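Local coordinates for BREX protein BrxA (Magnetospirillum magneticum, PDB 3BHW) that probably takes part in a type 1 BREX system, which protects bacteria against double-stranded DNA phage by stopping phage DNA replication without degrading that DNA, at residues R7-I12 and H97-D103; L17-R23 and A86-F91; S22-G27 and M77-T83. All blocks are in the same frame, centred on the assembly; numbering follows the deposited sequence.

Interaction 1: R7-I12 and H97-D103; sequences RYKADI and HSTLLGD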
loop_
_atom_site.group_PDB
_atom_site.type_symbol
_atom_site.label_atom_id
_atom_site.label_comp_id
_atom_site.label_asym_id
_atom_site.label_seq_id
_atom_site.Cartn_x
_atom_site.Cartn_y
_atom_site.Cartn_z
ATOM N N ARG A 7 -14.329 8.481 -5.474
ATOM C CA ARG A 7 -12.969 8.875 -5.159
ATOM C C ARG A 7 -12.353 7.834 -4.239
ATOM O O ARG A 7 -11.233 7.384 -4.453
ATOM C CB ARG A 7 -12.964 10.243 -4.487
ATOM C CG ARG A 7 -11.568 10.733 -4.195
ATOM C CD ARG A 7 -11.523 12.161 -3.649
ATOM N NE ARG A 7 -10.157 12.472 -3.183
ATOM C CZ ARG A 7 -9.148 12.802 -3.990
ATOM N NH1 ARG A 7 -7.930 13.024 -3.496
ATOM N NH2 ARG A 7 -9.356 12.905 -5.315
ATOM N N TYR A 8 -13.096 7.449 -3.218
ATOM C CA TYR A 8 -12.589 6.573 -2.188
ATOM C C TYR A 8 -13.247 5.226 -2.336
ATOM O O TYR A 8 -14.466 5.147 -2.479
ATOM C CB TYR A 8 -12.884 7.171 -0.818
ATOM C CG TYR A 8 -12.145 8.485 -0.608
ATOM C CD1 TYR A 8 -10.748 8.535 -0.567
ATOM C CD2 TYR A 8 -12.853 9.668 -0.445
ATOM C CE1 TYR A 8 -10.070 9.742 -0.362
ATOM C CE2 TYR A 8 -12.208 10.875 -0.261
ATOM C CZ TYR A 8 -10.816 10.918 -0.242
ATOM O OH TYR A 8 -10.233 12.135 -0.024
ATOM N N LYS A 9 -12.445 4.171 -2.345
ATOM C CA LYS A 9 -12.986 2.826 -2.409
ATOM C C LYS A 9 -12.340 1.949 -1.376
ATOM O O LYS A 9 -11.290 2.298 -0.842
ATOM C CB LYS A 9 -12.846 2.214 -3.795
ATOM C CG LYS A 9 -11.617 2.559 -4.556
ATOM C CD LYS A 9 -11.980 2.416 -6.035
ATOM C CE LYS A 9 -11.211 3.355 -6.957
ATOM N NZ LYS A 9 -11.765 3.292 -8.361
ATOM N N ALA A 10 -12.970 0.814 -1.093
ATOM C CA ALA A 10 -12.563 -0.054 -0.021
ATOM C C ALA A 10 -11.603 -1.170 -0.466
ATOM O O ALA A 10 -11.229 -1.990 0.364
ATOM C CB ALA A 10 -13.788 -0.649 0.654
ATOM N N ASP A 11 -11.192 -1.194 -1.740
ATOM C CA ASP A 11 -10.363 -2.311 -2.235
ATOM C C ASP A 11 -9.120 -2.564 -1.344
ATOM O O ASP A 11 -8.745 -3.717 -1.099
ATOM C CB ASP A 11 -9.931 -2.101 -3.687
ATOM C CG ASP A 11 -11.096 -2.178 -4.670
ATOM O OD1 ASP A 11 -12.101 -2.878 -4.406
ATOM O OD2 ASP A 11 -10.991 -1.568 -5.745
ATOM N N ILE A 12 -8.534 -1.476 -0.845
ATOM C CA ILE A 12 -7.334 -1.534 -0.011
ATOM C C ILE A 12 -7.482 -2.480 1.193
ATOM O O ILE A 12 -6.494 -3.067 1.651
ATOM C CB ILE A 12 -6.893 -0.096 0.382
ATOM C CG1 ILE A 12 -5.442 -0.043 0.888
ATOM C CG2 ILE A 12 -7.903 0.566 1.349
ATOM C CD1 ILE A 12 -5.306 0.165 2.384
ATOM N N HIS A 97 -2.320 2.804 -5.877
ATOM C CA HIS A 97 -3.542 2.046 -6.137
ATOM C C HIS A 97 -4.716 2.569 -5.300
ATOM O O HIS A 97 -5.896 2.400 -5.658
ATOM C CB HIS A 97 -3.247 0.563 -5.818
ATOM C CG HIS A 97 -4.435 -0.328 -5.908
ATOM N ND1 HIS A 97 -5.210 -0.618 -4.805
ATOM C CD2 HIS A 97 -4.948 -1.045 -6.933
ATOM C CE1 HIS A 97 -6.185 -1.433 -5.164
ATOM N NE2 HIS A 97 -6.055 -1.701 -6.450
ATOM N N SER A 98 -4.415 3.182 -4.165
ATOM C CA SER A 98 -5.464 3.596 -3.209
ATOM C C SER A 98 -5.465 5.072 -2.751
ATOM O O SER A 98 -4.724 5.449 -1.874
ATOM C CB SER A 98 -5.492 2.686 -1.999
ATOM O OG SER A 98 -6.378 3.166 -0.984
ATOM N N THR A 99 -6.342 5.893 -3.331
ATOM C CA THR A 99 -6.526 7.268 -2.855
ATOM C C THR A 99 -6.955 7.292 -1.386
ATOM O O THR A 99 -6.661 8.238 -0.682
ATOM C CB THR A 99 -7.505 8.027 -3.805
ATOM O OG1 THR A 99 -6.979 7.939 -5.146
ATOM C CG2 THR A 99 -7.631 9.491 -3.412
ATOM N N LEU A 100 -7.694 6.276 -0.926
ATOM C CA LEU A 100 -8.114 6.243 0.454
ATOM C C LEU A 100 -6.894 6.186 1.399
ATOM O O LEU A 100 -6.842 6.915 2.418
ATOM C CB LEU A 100 -9.080 5.075 0.714
ATOM C CG LEU A 100 -9.594 4.946 2.136
ATOM C CD1 LEU A 100 -10.679 5.951 2.379
ATOM C CD2 LEU A 100 -10.069 3.484 2.321
ATOM N N LEU A 101 -5.929 5.322 1.072
ATOM C CA LEU A 101 -4.655 5.247 1.815
ATOM C C LEU A 101 -3.829 6.525 1.632
ATOM O O LEU A 101 -3.408 7.163 2.592
ATOM C CB LEU A 101 -3.837 4.033 1.398
ATOM C CG LEU A 101 -2.462 3.932 2.080
ATOM C CD1 LEU A 101 -2.546 3.708 3.613
ATOM C CD2 LEU A 101 -1.713 2.776 1.424
ATOM N N GLY A 102 -3.597 6.914 0.382
ATOM C CA GLY A 102 -2.770 8.096 0.120
ATOM C C GLY A 102 -3.261 9.358 0.837
ATOM O O GLY A 102 -2.450 10.066 1.465
ATOM N N ASP A 103 -4.575 9.621 0.760
ATOM C CA ASP A 103 -5.186 10.791 1.389
ATOM C C ASP A 103 -5.107 10.690 2.925
ATOM O O ASP A 103 -4.977 11.708 3.597
ATOM C CB ASP A 103 -6.650 11.041 0.925
ATOM C CG ASP A 103 -6.732 11.743 -0.415
ATOM O OD1 ASP A 103 -5.679 11.926 -1.066
ATOM O OD2 ASP A 103 -7.872 12.125 -0.803
HETATM O O HOH W 1 -9.741 7.598 -6.571
HETATM O O HOH W 2 -8.607 1.395 -2.188
HETATM O O HOH W 3 -9.444 4.566 -2.617
#

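Interaction 2: L17-R23 and A86-F91; sequences LKLPESR and AIQAVF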
loop_
_atom_site.group_PDB
_atom_site.type_symbol
_atom_site.label_atom_id
_atom_site.label_comp_id
_atom_site.label_asym_id
_atom_site.label_seq_id
_atom_site.Cartn_x
_atom_site.Cartn_y
_atom_site.Cartn_z
ATOM N N LEU A 17 0.451 -5.203 3.151
ATOM C CA LEU A 17 1.449 -5.228 2.083
ATOM C C LEU A 17 1.885 -6.653 1.685
ATOM O O LEU A 17 2.044 -6.943 0.508
ATOM C CB LEU A 17 2.644 -4.367 2.447
ATOM C CG LEU A 17 2.226 -2.920 2.734
ATOM C CD1 LEU A 17 3.490 -2.122 3.081
ATOM C CD2 LEU A 17 1.496 -2.252 1.596
ATOM N N LYS A 18 2.055 -7.508 2.678
ATOM C CA LYS A 18 2.383 -8.908 2.489
ATOM C C LYS A 18 3.547 -9.090 1.539
ATOM O O LYS A 18 3.400 -9.560 0.415
ATOM C CB LYS A 18 1.163 -9.636 1.974
ATOM C CG LYS A 18 0.060 -9.769 3.023
ATOM C CD LYS A 18 -0.969 -10.743 2.557
ATOM C CE LYS A 18 -1.962 -10.995 3.640
ATOM N NZ LYS A 18 -1.453 -11.984 4.598
ATOM N N LEU A 19 4.727 -8.735 2.021
ATOM C CA LEU A 19 5.919 -8.753 1.164
ATOM C C LEU A 19 6.244 -10.110 0.537
ATOM O O LEU A 19 6.489 -10.173 -0.700
ATOM C CB LEU A 19 7.135 -8.208 1.897
ATOM C CG LEU A 19 8.363 -8.247 1.013
ATOM C CD1 LEU A 19 8.203 -7.399 -0.243
ATOM C CD2 LEU A 19 9.560 -7.802 1.816
ATOM N N PRO A 20 6.269 -11.190 1.358
ATOM C CA PRO A 20 6.646 -12.449 0.731
ATOM C C PRO A 20 5.775 -12.799 -0.497
ATOM O O PRO A 20 6.282 -13.194 -1.576
ATOM C CB PRO A 20 6.464 -13.467 1.868
ATOM C CG PRO A 20 6.706 -12.640 3.127
ATOM C CD PRO A 20 6.023 -11.346 2.811
ATOM N N GLU A 21 4.469 -12.689 -0.337
ATOM C CA GLU A 21 3.573 -12.971 -1.447
ATOM C C GLU A 21 3.807 -11.987 -2.583
ATOM O O GLU A 21 3.745 -12.346 -3.756
ATOM C CB GLU A 21 2.134 -12.847 -1.021
ATOM C CG GLU A 21 1.638 -14.020 -0.190
ATOM C CD GLU A 21 1.821 -13.811 1.289
ATOM O OE1 GLU A 21 2.678 -12.955 1.697
ATOM O OE2 GLU A 21 1.109 -14.515 2.048
ATOM N N SER A 22 4.078 -10.739 -2.239
ATOM C CA SER A 22 4.226 -9.717 -3.249
ATOM C C SER A 22 5.480 -9.995 -4.087
ATOM O O SER A 22 5.518 -9.683 -5.275
ATOM C CB SER A 22 4.304 -8.305 -2.623
ATOM O OG SER A 22 2.999 -7.831 -2.284
ATOM N N ARG A 23 6.517 -10.558 -3.454
ATOM C CA ARG A 23 7.758 -10.895 -4.168
ATOM C C ARG A 23 7.503 -11.946 -5.228
ATOM O O ARG A 23 8.109 -11.933 -6.294
ATOM C CB ARG A 23 8.784 -11.460 -3.220
ATOM C CG ARG A 23 9.325 -10.463 -2.147
ATOM C CD ARG A 23 10.706 -10.925 -1.767
ATOM N NE ARG A 23 11.349 -10.233 -0.648
ATOM C CZ ARG A 23 12.300 -9.298 -0.789
ATOM N NH1 ARG A 23 12.631 -8.877 -1.998
ATOM N NH2 ARG A 23 12.915 -8.766 0.268
ATOM N N ALA A 86 12.242 -3.463 -0.511
ATOM C CA ALA A 86 11.103 -4.145 -1.139
ATOM C C ALA A 86 9.781 -3.734 -0.492
ATOM O O ALA A 86 8.792 -3.464 -1.196
ATOM C CB ALA A 86 11.314 -5.701 -1.126
ATOM N N ILE A 87 9.737 -3.675 0.836
ATOM C CA ILE A 87 8.455 -3.336 1.483
ATOM C C ILE A 87 8.027 -1.903 1.134
ATOM O O ILE A 87 6.854 -1.658 0.891
ATOM C CB ILE A 87 8.491 -3.539 3.002
ATOM C CG1 ILE A 87 7.076 -3.546 3.570
ATOM C CG2 ILE A 87 9.392 -2.511 3.653
ATOM C CD1 ILE A 87 6.577 -4.914 3.917
ATOM N N GLN A 88 8.984 -1.001 1.032
ATOM C CA GLN A 88 8.688 0.376 0.701
ATOM C C GLN A 88 8.189 0.535 -0.736
ATOM O O GLN A 88 7.404 1.424 -1.032
ATOM C CB GLN A 88 9.944 1.228 0.948
ATOM C CG GLN A 88 10.170 1.443 2.458
ATOM C CD GLN A 88 11.422 2.241 2.786
ATOM O OE1 GLN A 88 12.150 2.660 1.889
ATOM N NE2 GLN A 88 11.650 2.478 4.073
ATOM N N ALA A 89 8.712 -0.286 -1.625
ATOM C CA ALA A 89 8.274 -0.291 -3.017
ATOM C C ALA A 89 6.843 -0.811 -3.047
ATOM O O ALA A 89 5.946 -0.254 -3.743
ATOM C CB ALA A 89 9.177 -1.188 -3.850
ATOM N N VAL A 90 6.584 -1.860 -2.258
ATOM C CA VAL A 90 5.196 -2.329 -2.189
ATOM C C VAL A 90 4.289 -1.215 -1.606
ATOM O O VAL A 90 3.143 -0.994 -2.085
ATOM C CB VAL A 90 5.073 -3.640 -1.409
ATOM C CG1 VAL A 90 3.598 -4.037 -1.413
ATOM C CG2 VAL A 90 5.910 -4.689 -2.079
ATOM N N PHE A 91 4.788 -0.503 -0.603
ATOM C CA PHE A 91 4.057 0.624 -0.001
ATOM C C PHE A 91 3.701 1.688 -1.033
ATOM O O PHE A 91 2.549 2.160 -1.078
ATOM C CB PHE A 91 4.881 1.187 1.163
ATOM C CG PHE A 91 4.208 2.287 1.977
ATOM C CD1 PHE A 91 2.870 2.229 2.432
ATOM C CD2 PHE A 91 4.978 3.387 2.355
ATOM C CE1 PHE A 91 2.384 3.290 3.236
ATOM C CE2 PHE A 91 4.478 4.397 3.135
ATOM C CZ PHE A 91 3.194 4.361 3.592
#

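Interaction 3: S22-G27 and M77-T83; sequences SRIIAG and MVRDGST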
loop_
_atom_site.group_PDB
_atom_site.type_symbol
_atom_site.label_atom_id
_atom_site.label_comp_id
_atom_site.label_asym_id
_atom_site.label_seq_id
_atom_site.Cartn_x
_atom_site.Cartn_y
_atom_site.Cartn_z
ATOM N N SER A 22 4.078 -10.739 -2.239
ATOM C CA SER A 22 4.226 -9.717 -3.249
ATOM C C SER A 22 5.480 -9.995 -4.087
ATOM O O SER A 22 5.518 -9.683 -5.275
ATOM C CB SER A 22 4.304 -8.305 -2.623
ATOM O OG SER A 22 2.999 -7.831 -2.284
ATOM N N ARG A 23 6.517 -10.558 -3.454
ATOM C CA ARG A 23 7.758 -10.895 -4.168
ATOM C C ARG A 23 7.503 -11.946 -5.228
ATOM O O ARG A 23 8.109 -11.933 -6.294
ATOM C CB ARG A 23 8.784 -11.460 -3.220
ATOM C CG ARG A 23 9.325 -10.463 -2.147
ATOM C CD ARG A 23 10.706 -10.925 -1.767
ATOM N NE ARG A 23 11.349 -10.233 -0.648
ATOM C CZ ARG A 23 12.300 -9.298 -0.789
ATOM N NH1 ARG A 23 12.631 -8.877 -1.998
ATOM N NH2 ARG A 23 12.915 -8.766 0.268
ATOM N N ILE A 24 6.585 -12.859 -4.933
ATOM C CA ILE A 24 6.321 -13.966 -5.834
ATOM C C ILE A 24 5.548 -13.400 -7.020
ATOM O O ILE A 24 5.832 -13.738 -8.168
ATOM C CB ILE A 24 5.542 -15.145 -5.177
ATOM C CG1 ILE A 24 6.463 -15.885 -4.187
ATOM C CG2 ILE A 24 5.069 -16.117 -6.252
ATOM C CD1 ILE A 24 5.747 -16.660 -3.124
ATOM N N ILE A 25 4.641 -12.475 -6.737
ATOM C CA ILE A 25 3.801 -11.878 -7.779
ATOM C C ILE A 25 4.657 -10.998 -8.676
ATOM O O ILE A 25 4.534 -11.035 -9.907
ATOM C CB ILE A 25 2.563 -11.136 -7.158
ATOM C CG1 ILE A 25 1.542 -12.155 -6.599
ATOM C CG2 ILE A 25 1.852 -10.244 -8.198
ATOM C CD1 ILE A 25 0.688 -11.653 -5.437
ATOM N N ALA A 26 5.571 -10.234 -8.061
ATOM C CA ALA A 26 6.562 -9.441 -8.797
ATOM C C ALA A 26 7.432 -10.304 -9.714
ATOM O O ALA A 26 7.734 -9.898 -10.840
ATOM C CB ALA A 26 7.425 -8.636 -7.840
ATOM N N GLY A 27 7.822 -11.498 -9.258
ATOM C CA GLY A 27 8.481 -12.478 -10.133
ATOM C C GLY A 27 7.673 -12.820 -11.373
ATOM O O GLY A 27 8.199 -12.814 -12.485
ATOM N N MET A 77 12.664 -4.361 -7.828
ATOM C CA MET A 77 12.918 -3.973 -6.444
ATOM C C MET A 77 12.142 -4.821 -5.442
ATOM O O MET A 77 12.670 -5.194 -4.377
ATOM C CB MET A 77 12.552 -2.503 -6.223
ATOM C CG MET A 77 13.358 -1.543 -7.054
ATOM S SD MET A 77 12.994 0.187 -6.716
ATOM C CE MET A 77 13.399 0.273 -4.986
ATOM N N VAL A 78 10.890 -5.102 -5.770
ATOM C CA VAL A 78 10.039 -5.937 -4.910
ATOM C C VAL A 78 10.607 -7.342 -4.870
ATOM O O VAL A 78 10.799 -7.893 -3.790
ATOM C CB VAL A 78 8.553 -5.942 -5.347
ATOM C CG1 VAL A 78 7.747 -6.867 -4.436
ATOM C CG2 VAL A 78 8.021 -4.551 -5.248
ATOM N N ARG A 79 10.917 -7.882 -6.040
ATOM C CA ARG A 79 11.376 -9.270 -6.127
ATOM C C ARG A 79 12.746 -9.466 -5.487
ATOM O O ARG A 79 12.953 -10.435 -4.738
ATOM C CB ARG A 79 11.392 -9.758 -7.581
ATOM C CG ARG A 79 11.719 -11.246 -7.660
ATOM C CD ARG A 79 12.029 -11.684 -9.071
ATOM N NE ARG A 79 13.304 -11.152 -9.538
ATOM C CZ ARG A 79 13.642 -11.025 -10.822
ATOM N NH1 ARG A 79 12.790 -11.363 -11.788
ATOM N NH2 ARG A 79 14.820 -10.526 -11.142
ATOM N N ASP A 80 13.664 -8.533 -5.768
ATOM C CA ASP A 80 15.090 -8.726 -5.489
ATOM C C ASP A 80 15.639 -7.932 -4.322
ATOM O O ASP A 80 16.674 -8.280 -3.771
ATOM C CB ASP A 80 15.916 -8.430 -6.748
ATOM C CG ASP A 80 15.626 -9.406 -7.889
ATOM O OD1 ASP A 80 15.290 -10.592 -7.624
ATOM O OD2 ASP A 80 15.749 -8.987 -9.063
ATOM N N GLY A 81 14.949 -6.880 -3.918
ATOM C CA GLY A 81 15.543 -5.938 -2.980
ATOM C C GLY A 81 15.529 -6.434 -1.553
ATOM O O GLY A 81 14.902 -7.462 -1.226
ATOM N N SER A 82 16.205 -5.684 -0.699
ATOM C CA SER A 82 16.262 -5.990 0.703
ATOM C C SER A 82 14.862 -5.842 1.273
ATOM O O SER A 82 13.958 -5.282 0.635
ATOM C CB SER A 82 17.227 -5.040 1.424
ATOM O OG SER A 82 16.710 -3.711 1.447
ATOM N N THR A 83 14.703 -6.328 2.484
ATOM C CA THR A 83 13.446 -6.288 3.181
ATOM C C THR A 83 12.840 -4.870 3.232
ATOM O O THR A 83 11.677 -4.675 2.869
ATOM C CB THR A 83 13.613 -6.927 4.568
ATOM O OG1 THR A 83 13.937 -8.313 4.393
ATOM C CG2 THR A 83 12.311 -6.857 5.330
HETATM O O HOH W 4 12.879 -10.354 2.855
HETATM O O HOH W 5 10.969 -13.448 -12.258
#

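Interaction 1: R7-I12 and H97-D103
The N-terminal segment 7-12 runs past the start of helix 99-112, with CA of Tyr8 5.2 Å from CA of Leu100 and CA of Ile12 6.3 Å from CA of Ser98. Ser98 is the N-cap of that helix: its OG accepts from Leu101 N at 3.0 Å. Through a water the same OG is also tied to Lys9 O and Ile12 N; a second water bridges the backbones themselves, from Lys9 N to Leu100 N. One turn further on, three bonds converge on Asp103 OD2. Arg7 NH1 forms a salt bridge to it at 2.8 Å, nearly in the guanidinium plane and on the syn lone pair, Arg7 NE reaches it weakly, and Tyr8 OH donates to it over a very short 2.5 Å. Arg7 is extended, with CG anti to the backbone N (chi1 -177°), which carries CG over the centre of the Tyr8 ring and lets NE reach Tyr8 OH at 3.2 Å. Asp103 OD1 is hydrogen-bonded to Tyr192 OH, and Tyr8 N to Asp136 OD2, so the polar corner is joined to later parts of the chain. Thr99 CG2 lies over one face of the Arg7 guanidinium, 3.5 Å from NH1.

Interaction 2: L17-R23 and A86-F91
Arg23 NH1, hydrogen-bonded to Gly81 O outside the two segments, rests 3.5 Å from CB of Ala86, whose methyl lies against one face of the guanidinium. Leu19 CD1 lies over that same face, higher above it and offset toward the rim, and meets Ala86 CB at 3.7 Å, so the flat cationic group closes one end of a mainly apolar interface. Helix 19-31 and helix 83-97 cross here nearly at right angles: the short segments give an angle of 80° and an axis separation of 10.2 Å. Val90 forks into the crossing. Its CG1, anti to the backbone N (chi1 -179°), touches Leu17 CB at 4.0 Å and lies beside Ser22 OG, whereas CG2 turns to Leu19 CD1, also at 4.0 Å. Leu17 sends CD1 to Ile87 CG1 at 3.9 Å; the same methyl touches Phe91 CB on another side. Ile87 then extends CD1 back to Leu19 CB at 3.9 Å. Ile157 of helix 145-161 touches Leu17 and Phe91, and Val78 of helix 72-80 packs on Val90. With no hydrogen bond between the segments, the crossing rests mainly on aliphatic contacts, while the charge of Arg23 is directed elsewhere.

Interaction 3: S22-G27 and M77-T83
Arg23 grips Gly81 O end-on with two nitrogens, NH1 and NH2 each at 2.8 Å from that oxygen. The N-H···O angles, 141° and 140°, are bent as expected when both donors share one acceptor, and Gly81 O lies close to the guanidinium plane. NH1 also makes a weak bond to Arg79 O, at 3.2 Å, and stands 2.7 Å from Val78 O. These three carbonyls belong to the C-terminal end of helix 72-80 and the turn after it, which Arg23 thus covers from the neighbouring helix 19-31. Its chain is extended from CG to NE, and CG passes alongside Val78 O. Further out, a water bridges Arg23 NH2 to Thr83 OG1. Arg79 bends at chi3 (70°) and forms a salt bridge to Asp80 within its own helix, its NE meeting OD1 at 2.8 Å from above the carboxylate plane. The aliphatic part of Arg79 lies against the other helix: CD is 3.8 Å from CA of Gly27. Ala26 CB then packs on Val78 CB at 3.8 Å, and Val78 CG1 touches the backbone oxygen of Ser22. Val78 further contacts Ala89 and Val90 of helix 83-97. A cation set among backbone carbonyls at a helix C-terminus probably gains from their partial negative charge, so the contact combines charge–dipole attraction with packing of Ala26, Gly27, Val78 and the aliphatic chain of Arg79.

The three contacts are ordered concentrically along the chain: 7-12, 17-23 and 22-27 pair in turn with 97-103, 86-91 and 77-83, so interaction 3 closes the innermost loop and interaction 1 the outermost. Interactions 2 and 3 have centres about 7 Å apart and both use helix 19-31, sharing Ser22 and Arg23. Their partners, helices 72-80 and 83-97, are consecutive and pack directly, with Val90 CG2 3.7 Å from Val78 CG1. Interaction 1 lies across the centre of the chain, its centre about 18 Å from that of interaction 2 and 23 Å from that of interaction 3. Together they fasten the N-terminal region to three successive helices of this all-helical BrxA fold.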